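Local coordinates for hypothetical bacterial 6-phosphogluconolactonase (Bacteroides fragilis, PDB 3SCY), which is a putative 6-phosphogluconolactonase with a seven-bladed beta-propeller fold, and so probably hydrolyses 6-phosphogluconolactone to 6-phosphogluconate, at residues D11-M16 with R33-T38; N310-P315 with V355-V360; G317-V322 with I330-R335. One frame throughout, in Å; residues are numbered along the deposited sequence.

How the contacts relate
From the N terminus, contact 1 comes first. It pairs D11-M16 with R33-T38, closes a loop of 16 residues and is complete before the other two begin. Contact 2 opens at N310-P315 and returns at V355-V360, closing a loop of 39 residues. Contact 3 is nested inside that loop, as the hairpin of G317-V322 with I330-R335. None of them cross. Contacts 1 and 3 each lie within one propeller blade, while contact 2 joins these two neighbouring blades. Strand 13-20 of contact 1 pairs with strand 354-360 of contact 2. Strand 310-313 of contact 2 pairs with strand 319-324 of contact 3. E37 O also meets K318 NZ, tying contact 1 to contact 3.

Contact 1 of 3, residues D11-M16 with R33-T38; sequences DSELTM and RFNEET
The first torsion of R33 (-158°) turns CG away from the backbone N, and bends at the next two torsions fold the chain across E13 toward T15. This is the antiparallel hairpin of strands 13-20 and 28-35 in one blade of a seven-bladed beta-propeller. L14 and F34 form a hydrogen-bonded pair of it, with L14 N to F34 O and F34 N to L14 O both 2.8 Å. Beyond the strand, E36 N binds S12 O at 2.9 Å. On the face of E13, T15, R33 and N35, R33 CG packs on E13 CB at 3.8 Å. E13 OE1 lies 4.4 Å from R33 NE, well out of the guanidinium plane, so no N-H points at it and any attraction is probably of charge alone. T15 OG1 sits at the guanidinium edge, and both T15 OG1 and R33 NH1 bond to K84 O. R33 NH2 reaches E85 O. On the other face, L14 CD1 meets E36 CB at 3.7 Å and lies at the edge of the F34 ring. N35 OD1 makes an Asx turn, accepting E37 N in its carbonyl plane and T38 N from above that plane. A water donates to E13 OE2 and accepts from N35 ND2 at 2.9 Å.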
# COMPACT_ATOMS: atom_id res chain seq x y z
N ASP A 11 17.40 -10.79 -15.32
CA ASP A 11 17.02 -9.41 -15.65
C ASP A 11 15.52 -9.17 -15.55
O ASP A 11 15.08 -8.20 -14.93
CB ASP A 11 17.48 -9.04 -17.07
CG ASP A 11 18.97 -8.90 -17.22
OD1 ASP A 11 19.66 -8.66 -16.20
OD2 ASP A 11 19.45 -8.97 -18.37
N SER A 12 14.76 -10.09 -16.13
CA SER A 12 13.30 -10.01 -16.14
C SER A 12 12.69 -10.70 -14.91
O SER A 12 11.48 -10.62 -14.71
CB SER A 12 12.77 -10.63 -17.42
OG SER A 12 13.41 -10.06 -18.55
N GLU A 13 13.53 -11.35 -14.09
CA GLU A 13 13.09 -12.05 -12.90
C GLU A 13 13.07 -11.14 -11.71
O GLU A 13 14.12 -10.71 -11.25
CB GLU A 13 13.97 -13.27 -12.60
CG GLU A 13 13.76 -14.41 -13.60
CD GLU A 13 14.53 -15.69 -13.33
OE1 GLU A 13 15.54 -15.64 -12.59
OE2 GLU A 13 14.13 -16.74 -13.88
N LEU A 14 11.88 -10.90 -11.20
CA LEU A 14 11.68 -10.10 -10.00
C LEU A 14 11.54 -11.01 -8.78
O LEU A 14 11.13 -12.16 -8.92
CB LEU A 14 10.37 -9.29 -10.15
CG LEU A 14 10.23 -8.31 -11.34
CD1 LEU A 14 8.75 -7.98 -11.57
CD2 LEU A 14 10.96 -7.01 -11.05
N THR A 15 11.83 -10.48 -7.59
CA THR A 15 11.54 -11.21 -6.36
C THR A 15 10.29 -10.59 -5.79
O THR A 15 10.25 -9.38 -5.58
CB THR A 15 12.70 -11.25 -5.37
OG1 THR A 15 13.77 -11.87 -6.06
CG2 THR A 15 12.38 -12.12 -4.14
N MSE A 16 9.28 -11.40 -5.54
CA MSE A 16 8.00 -10.92 -5.03
C MSE A 16 7.80 -11.38 -3.59
O MSE A 16 7.99 -12.55 -3.27
CB MSE A 16 6.86 -11.42 -5.93
CG MSE A 16 5.48 -10.96 -5.45
SE MSE A 16 4.11 -11.36 -6.73
CE MSE A 16 3.99 -13.05 -6.48
N ARG A 33 9.82 -16.05 -7.23
CA ARG A 33 10.45 -15.40 -8.36
C ARG A 33 9.31 -15.13 -9.35
O ARG A 33 8.46 -16.00 -9.53
CB ARG A 33 11.54 -16.26 -9.00
CG ARG A 33 12.53 -15.40 -9.80
CD ARG A 33 13.51 -14.68 -8.88
NE ARG A 33 14.43 -15.66 -8.31
CZ ARG A 33 15.19 -15.49 -7.24
NH1 ARG A 33 15.15 -14.35 -6.55
NH2 ARG A 33 15.97 -16.48 -6.82
N PHE A 34 9.24 -13.94 -9.95
CA PHE A 34 8.18 -13.67 -10.93
C PHE A 34 8.83 -13.09 -12.19
O PHE A 34 9.51 -12.07 -12.11
CB PHE A 34 7.10 -12.71 -10.37
CG PHE A 34 6.01 -12.45 -11.39
CD1 PHE A 34 4.97 -13.36 -11.59
CD2 PHE A 34 6.06 -11.32 -12.21
CE1 PHE A 34 4.00 -13.15 -12.57
CE2 PHE A 34 5.07 -11.10 -13.18
CZ PHE A 34 4.06 -12.02 -13.36
N ASN A 35 8.59 -13.72 -13.36
CA ASN A 35 9.17 -13.22 -14.60
C ASN A 35 8.23 -12.19 -15.23
O ASN A 35 7.12 -12.55 -15.63
CB ASN A 35 9.46 -14.38 -15.54
CG ASN A 35 10.31 -13.98 -16.71
OD1 ASN A 35 10.03 -13.00 -17.41
ND2 ASN A 35 11.39 -14.71 -16.91
N GLU A 36 8.65 -10.90 -15.28
CA GLU A 36 7.80 -9.82 -15.81
C GLU A 36 7.77 -9.78 -17.35
O GLU A 36 7.17 -8.87 -17.91
CB GLU A 36 8.16 -8.43 -15.22
CG GLU A 36 9.55 -7.91 -15.56
CD GLU A 36 9.81 -6.42 -15.35
OE1 GLU A 36 8.89 -5.70 -14.90
OE2 GLU A 36 10.92 -5.97 -15.70
N GLU A 37 8.40 -10.74 -18.03
CA GLU A 37 8.32 -10.79 -19.51
C GLU A 37 7.45 -11.99 -19.93
O GLU A 37 6.88 -11.97 -21.02
CB GLU A 37 9.72 -10.83 -20.21
CG GLU A 37 10.59 -9.58 -20.06
CD GLU A 37 10.14 -8.21 -20.55
OE1 GLU A 37 9.35 -8.14 -21.52
OE2 GLU A 37 10.64 -7.20 -20.01
N THR A 38 7.32 -13.02 -19.06
CA THR A 38 6.53 -14.22 -19.38
C THR A 38 5.35 -14.51 -18.44
O THR A 38 4.46 -15.27 -18.83
CB THR A 38 7.40 -15.48 -19.39
OG1 THR A 38 7.86 -15.72 -18.07
CG2 THR A 38 8.57 -15.39 -20.38
O HOH W 1 13.21 -5.58 -14.27
O HOH W 2 12.38 -7.08 -17.70
O HOH W 3 11.46 -17.14 -15.31

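Contact 2 of 3, residues N310-P315 with V355-V360; sequences NFIITP and VCLKFV
I312 is the main bump of this contact, and it fits the hollow between L357 and F359 on the facing strand. Its two branches divide the work. CG2 presses on L357 CB at 3.8 Å, and it also touches F359 CE2. CD1 reaches further along, to F359 CD2 at 3.6 Å and over L357 O at 3.5 Å. The extended chain of I312 carries it there, with CG1 anti to the backbone N (chi1 -167°). F359 is the answering bump. Its ring is received by I312, T314 and P315, which approach it obliquely, with T314 CG2 3.8 Å from F359 CE2 and P315 CD resting near CD2. I313 O lies at the ring edge. E36 and L14 press on T314 and P315 from the next hairpin, while M16 touches F359.

At the other end N310 fills the step beside V355 and C356. N310 CB packs tightly against V355 O, at 3.1 Å. N310 OD1 accepts the backbone N of L357 at 2.8 Å. The donor sits 53° out of the amide carbonyl plane, so it misses the lone pairs. This is the only direct hydrogen bond between the two segments. A water fills in alongside it, 2.8 Å from both F311 O and L357 O. V355 and C356 both face G19 in a classic beta bulge.

The strands run nearly parallel, 17° apart, yet share no backbone bond: I312 bonds to L321, K358 to L17. They are the innermost strands of two neighbouring blades. Strand 354-360 is the C-terminal strand that completes the blade begun by the N-terminal strands, the "velcro" closure of a beta-propeller.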
# COMPACT_ATOMS: atom_id res chain seq x y z
N ASN A 310 -5.44 -5.86 -2.69
CA ASN A 310 -4.14 -5.35 -3.09
C ASN A 310 -3.77 -5.88 -4.45
O ASN A 310 -4.14 -6.99 -4.80
CB ASN A 310 -3.10 -5.82 -2.05
CG ASN A 310 -1.69 -5.36 -2.35
OD1 ASN A 310 -0.94 -6.01 -3.09
ND2 ASN A 310 -1.34 -4.18 -1.87
N PHE A 311 -3.04 -5.06 -5.23
CA PHE A 311 -2.52 -5.53 -6.49
C PHE A 311 -1.23 -4.76 -6.75
O PHE A 311 -0.85 -3.89 -5.96
CB PHE A 311 -3.56 -5.41 -7.65
CG PHE A 311 -3.98 -4.03 -8.04
CD1 PHE A 311 -5.01 -3.38 -7.37
CD2 PHE A 311 -3.37 -3.38 -9.12
CE1 PHE A 311 -5.40 -2.08 -7.74
CE2 PHE A 311 -3.75 -2.08 -9.47
CZ PHE A 311 -4.76 -1.45 -8.78
N ILE A 312 -0.53 -5.10 -7.85
CA ILE A 312 0.72 -4.44 -8.19
C ILE A 312 0.92 -4.53 -9.70
O ILE A 312 0.41 -5.48 -10.33
CB ILE A 312 1.90 -5.08 -7.41
CG1 ILE A 312 3.18 -4.22 -7.49
CG2 ILE A 312 2.15 -6.55 -7.85
CD1 ILE A 312 4.23 -4.62 -6.43
N ILE A 313 1.66 -3.57 -10.28
CA ILE A 313 2.03 -3.57 -11.69
C ILE A 313 3.55 -3.81 -11.75
O ILE A 313 4.31 -3.19 -10.98
CB ILE A 313 1.60 -2.27 -12.40
CG1 ILE A 313 0.07 -2.08 -12.28
CG2 ILE A 313 2.04 -2.27 -13.88
CD1 ILE A 313 -0.45 -0.77 -12.80
N THR A 314 4.00 -4.66 -12.67
CA THR A 314 5.45 -4.88 -12.82
C THR A 314 6.14 -3.59 -13.29
O THR A 314 5.52 -2.79 -14.02
CB THR A 314 5.70 -6.04 -13.77
OG1 THR A 314 5.12 -5.76 -15.06
CG2 THR A 314 5.22 -7.39 -13.20
N PRO A 315 7.44 -3.41 -12.96
CA PRO A 315 8.15 -2.17 -13.37
C PRO A 315 8.14 -1.92 -14.89
O PRO A 315 8.13 -0.76 -15.30
CB PRO A 315 9.58 -2.39 -12.86
CG PRO A 315 9.39 -3.27 -11.66
CD PRO A 315 8.29 -4.23 -12.06
N VAL A 355 -2.77 -10.68 0.70
CA VAL A 355 -3.29 -9.31 0.82
C VAL A 355 -2.23 -8.23 0.57
O VAL A 355 -2.55 -7.06 0.73
CB VAL A 355 -4.01 -9.08 2.19
CG1 VAL A 355 -5.30 -9.91 2.31
CG2 VAL A 355 -3.09 -9.38 3.38
N CYS A 356 -0.98 -8.59 0.22
CA CYS A 356 0.02 -7.55 -0.04
C CYS A 356 1.05 -8.10 -0.97
O CYS A 356 1.61 -9.14 -0.66
CB CYS A 356 0.65 -7.03 1.24
SG CYS A 356 1.80 -5.66 0.95
N LEU A 357 1.30 -7.42 -2.09
CA LEU A 357 2.29 -7.80 -3.06
C LEU A 357 3.32 -6.71 -3.19
O LEU A 357 2.95 -5.53 -3.34
CB LEU A 357 1.65 -8.04 -4.44
CG LEU A 357 0.44 -8.98 -4.48
CD1 LEU A 357 -0.12 -9.08 -5.90
CD2 LEU A 357 0.80 -10.36 -3.96
N LYS A 358 4.60 -7.08 -3.13
CA LYS A 358 5.68 -6.13 -3.34
C LYS A 358 6.78 -6.75 -4.16
O LYS A 358 6.94 -7.97 -4.11
CB LYS A 358 6.29 -5.65 -2.00
CG LYS A 358 5.34 -4.81 -1.14
CD LYS A 358 5.06 -3.42 -1.70
CE LYS A 358 4.02 -2.74 -0.85
NZ LYS A 358 3.87 -1.30 -1.24
N PHE A 359 7.52 -5.94 -4.93
CA PHE A 359 8.66 -6.45 -5.69
C PHE A 359 9.95 -5.85 -5.19
O PHE A 359 9.97 -4.71 -4.74
CB PHE A 359 8.56 -6.14 -7.20
CG PHE A 359 7.46 -6.84 -7.95
CD1 PHE A 359 7.38 -8.23 -7.96
CD2 PHE A 359 6.54 -6.12 -8.71
CE1 PHE A 359 6.37 -8.88 -8.66
CE2 PHE A 359 5.54 -6.77 -9.43
CZ PHE A 359 5.46 -8.15 -9.41
N VAL A 360 11.03 -6.63 -5.31
CA VAL A 360 12.43 -6.27 -5.10
C VAL A 360 13.10 -6.66 -6.44
O VAL A 360 12.93 -7.80 -6.91
CB VAL A 360 13.05 -6.97 -3.87
CG1 VAL A 360 14.52 -6.55 -3.67
CG2 VAL A 360 12.24 -6.71 -2.62
O HOH W 4 1.13 -3.54 -4.02

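Contact 3 of 3, residues G317-V322 with I330-R335; sequences GKYLLV and IQIFER
The Y319 ring has its edge toward F333 O, and E334 CA comes in obliquely, 3.8 Å from Y319 CD1. One face carries K318 CG, offset toward the rim. A water at the ring edge joins Y319 OH to E334 OE1. The F333 ring meets L320 O in plane at its edge, and V322 CG2 comes in obliquely to F333 CE1 at 3.7 Å. The third flat group is the guanidinium of R335. A bend at its third torsion (66°) curls the chain back, so that NH1 points at G317 O in its own plane. That bond is 2.8 Å long and uses a lone pair of the carbonyl.

The backbones form an antiparallel hairpin of strands 319-324 and 329-335, inside one propeller blade. L320 with F333 and V322 with Q331 are the hydrogen-bonded pairs. R335 N adds a nearly straight bond to K318 O, with 176° at the hydrogen. On the face of Y319, L321, I332 and E334, the L321 and I332 side chains lie side by side. There I332 CD1 touches L321 CG at 3.8 Å. I330 CG2 leans on L321 CB.

K318 NZ stays 4.4 Å from E334 OE2, too far for a salt bridge and at most a weak charge attraction; its hydrogen bond goes to E37 O in the neighbouring blade. The F333 side chain is about 6 Å from the bound sodium ion, whose site includes Q302 and L342. R335 is buried, and its NE bonds to Y274 OH. With G317 O and Y274 OH both gripping it, the guanidinium is fixed in rotation and probably keeps its charge.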
# COMPACT_ATOMS: atom_id res chain seq x y z
N GLY A 317 5.68 -2.52 -16.78
CA GLY A 317 4.28 -2.24 -17.12
C GLY A 317 3.54 -3.36 -17.81
O GLY A 317 2.37 -3.19 -18.20
N LYS A 318 4.18 -4.52 -18.01
CA LYS A 318 3.57 -5.59 -18.80
C LYS A 318 2.50 -6.39 -18.05
O LYS A 318 1.57 -6.88 -18.69
CB LYS A 318 4.64 -6.54 -19.37
CG LYS A 318 4.08 -7.69 -20.20
CD LYS A 318 5.14 -8.49 -20.89
CE LYS A 318 4.49 -9.52 -21.79
NZ LYS A 318 5.51 -10.28 -22.55
N TYR A 319 2.66 -6.59 -16.73
CA TYR A 319 1.67 -7.38 -15.99
C TYR A 319 1.13 -6.65 -14.78
O TYR A 319 1.80 -5.80 -14.17
CB TYR A 319 2.28 -8.73 -15.51
CG TYR A 319 2.71 -9.65 -16.62
CD1 TYR A 319 1.77 -10.37 -17.36
CD2 TYR A 319 4.05 -9.82 -16.94
CE1 TYR A 319 2.16 -11.22 -18.39
CE2 TYR A 319 4.45 -10.66 -17.98
CZ TYR A 319 3.49 -11.37 -18.69
OH TYR A 319 3.84 -12.21 -19.74
N LEU A 320 -0.13 -7.00 -14.46
CA LEU A 320 -0.85 -6.52 -13.29
C LEU A 320 -1.28 -7.76 -12.49
O LEU A 320 -1.98 -8.65 -13.02
CB LEU A 320 -2.05 -5.66 -13.74
CG LEU A 320 -2.76 -4.88 -12.62
CD1 LEU A 320 -3.47 -3.64 -13.16
CD2 LEU A 320 -3.75 -5.76 -11.86
N LEU A 321 -0.77 -7.85 -11.26
CA LEU A 321 -1.00 -9.01 -10.40
C LEU A 321 -1.96 -8.65 -9.30
O LEU A 321 -1.75 -7.64 -8.62
CB LEU A 321 0.32 -9.49 -9.77
CG LEU A 321 1.38 -10.07 -10.72
CD1 LEU A 321 2.12 -8.99 -11.49
CD2 LEU A 321 2.45 -10.82 -9.93
N VAL A 322 -3.02 -9.46 -9.15
CA VAL A 322 -4.08 -9.20 -8.18
C VAL A 322 -4.13 -10.24 -7.06
O VAL A 322 -4.36 -11.42 -7.34
CB VAL A 322 -5.48 -9.12 -8.85
CG1 VAL A 322 -6.55 -8.76 -7.82
CG2 VAL A 322 -5.47 -8.13 -10.00
N ILE A 330 -3.24 -15.41 -6.48
CA ILE A 330 -2.67 -14.21 -7.06
C ILE A 330 -2.95 -14.37 -8.55
O ILE A 330 -2.39 -15.29 -9.16
CB ILE A 330 -1.20 -13.94 -6.76
CG1 ILE A 330 -1.02 -13.71 -5.27
CG2 ILE A 330 -0.72 -12.69 -7.57
CD1 ILE A 330 0.46 -14.02 -4.79
N GLN A 331 -3.86 -13.58 -9.12
CA GLN A 331 -4.19 -13.67 -10.55
C GLN A 331 -3.25 -12.81 -11.36
O GLN A 331 -2.95 -11.67 -10.94
CB GLN A 331 -5.60 -13.19 -10.77
CG GLN A 331 -6.68 -14.19 -10.56
CD GLN A 331 -7.96 -13.53 -11.00
OE1 GLN A 331 -8.32 -12.47 -10.50
NE2 GLN A 331 -8.62 -14.09 -11.99
N ILE A 332 -2.82 -13.31 -12.53
CA ILE A 332 -1.87 -12.58 -13.35
C ILE A 332 -2.55 -12.07 -14.62
O ILE A 332 -3.07 -12.89 -15.40
CB ILE A 332 -0.63 -13.47 -13.71
CG1 ILE A 332 -0.14 -14.38 -12.55
CG2 ILE A 332 0.50 -12.64 -14.34
CD1 ILE A 332 0.29 -13.65 -11.23
N PHE A 333 -2.54 -10.75 -14.84
CA PHE A 333 -3.12 -10.13 -16.03
C PHE A 333 -2.06 -9.48 -16.88
O PHE A 333 -1.18 -8.79 -16.38
CB PHE A 333 -4.19 -9.08 -15.67
CG PHE A 333 -5.38 -9.63 -14.94
CD1 PHE A 333 -5.38 -9.70 -13.54
CD2 PHE A 333 -6.51 -10.06 -15.63
CE1 PHE A 333 -6.46 -10.26 -12.86
CE2 PHE A 333 -7.58 -10.63 -14.95
CZ PHE A 333 -7.57 -10.68 -13.57
N GLU A 334 -2.13 -9.70 -18.19
CA GLU A 334 -1.26 -9.01 -19.11
C GLU A 334 -1.91 -7.68 -19.46
O GLU A 334 -3.12 -7.64 -19.68
CB GLU A 334 -0.99 -9.87 -20.36
CG GLU A 334 0.02 -9.23 -21.29
CD GLU A 334 0.54 -10.05 -22.45
OE1 GLU A 334 0.22 -11.27 -22.51
OE2 GLU A 334 1.29 -9.49 -23.28
N ARG A 335 -1.13 -6.60 -19.48
CA ARG A 335 -1.56 -5.25 -19.83
C ARG A 335 -1.32 -4.94 -21.27
O ARG A 335 -0.22 -5.16 -21.78
CB ARG A 335 -0.79 -4.20 -19.03
CG ARG A 335 -1.13 -4.10 -17.58
CD ARG A 335 -0.55 -2.84 -16.94
NE ARG A 335 -1.12 -1.60 -17.46
CZ ARG A 335 -0.50 -0.75 -18.28
NH1 ARG A 335 0.76 -0.95 -18.63
NH2 ARG A 335 -1.14 0.32 -18.73
O HOH W 5 1.71 -13.47 -21.14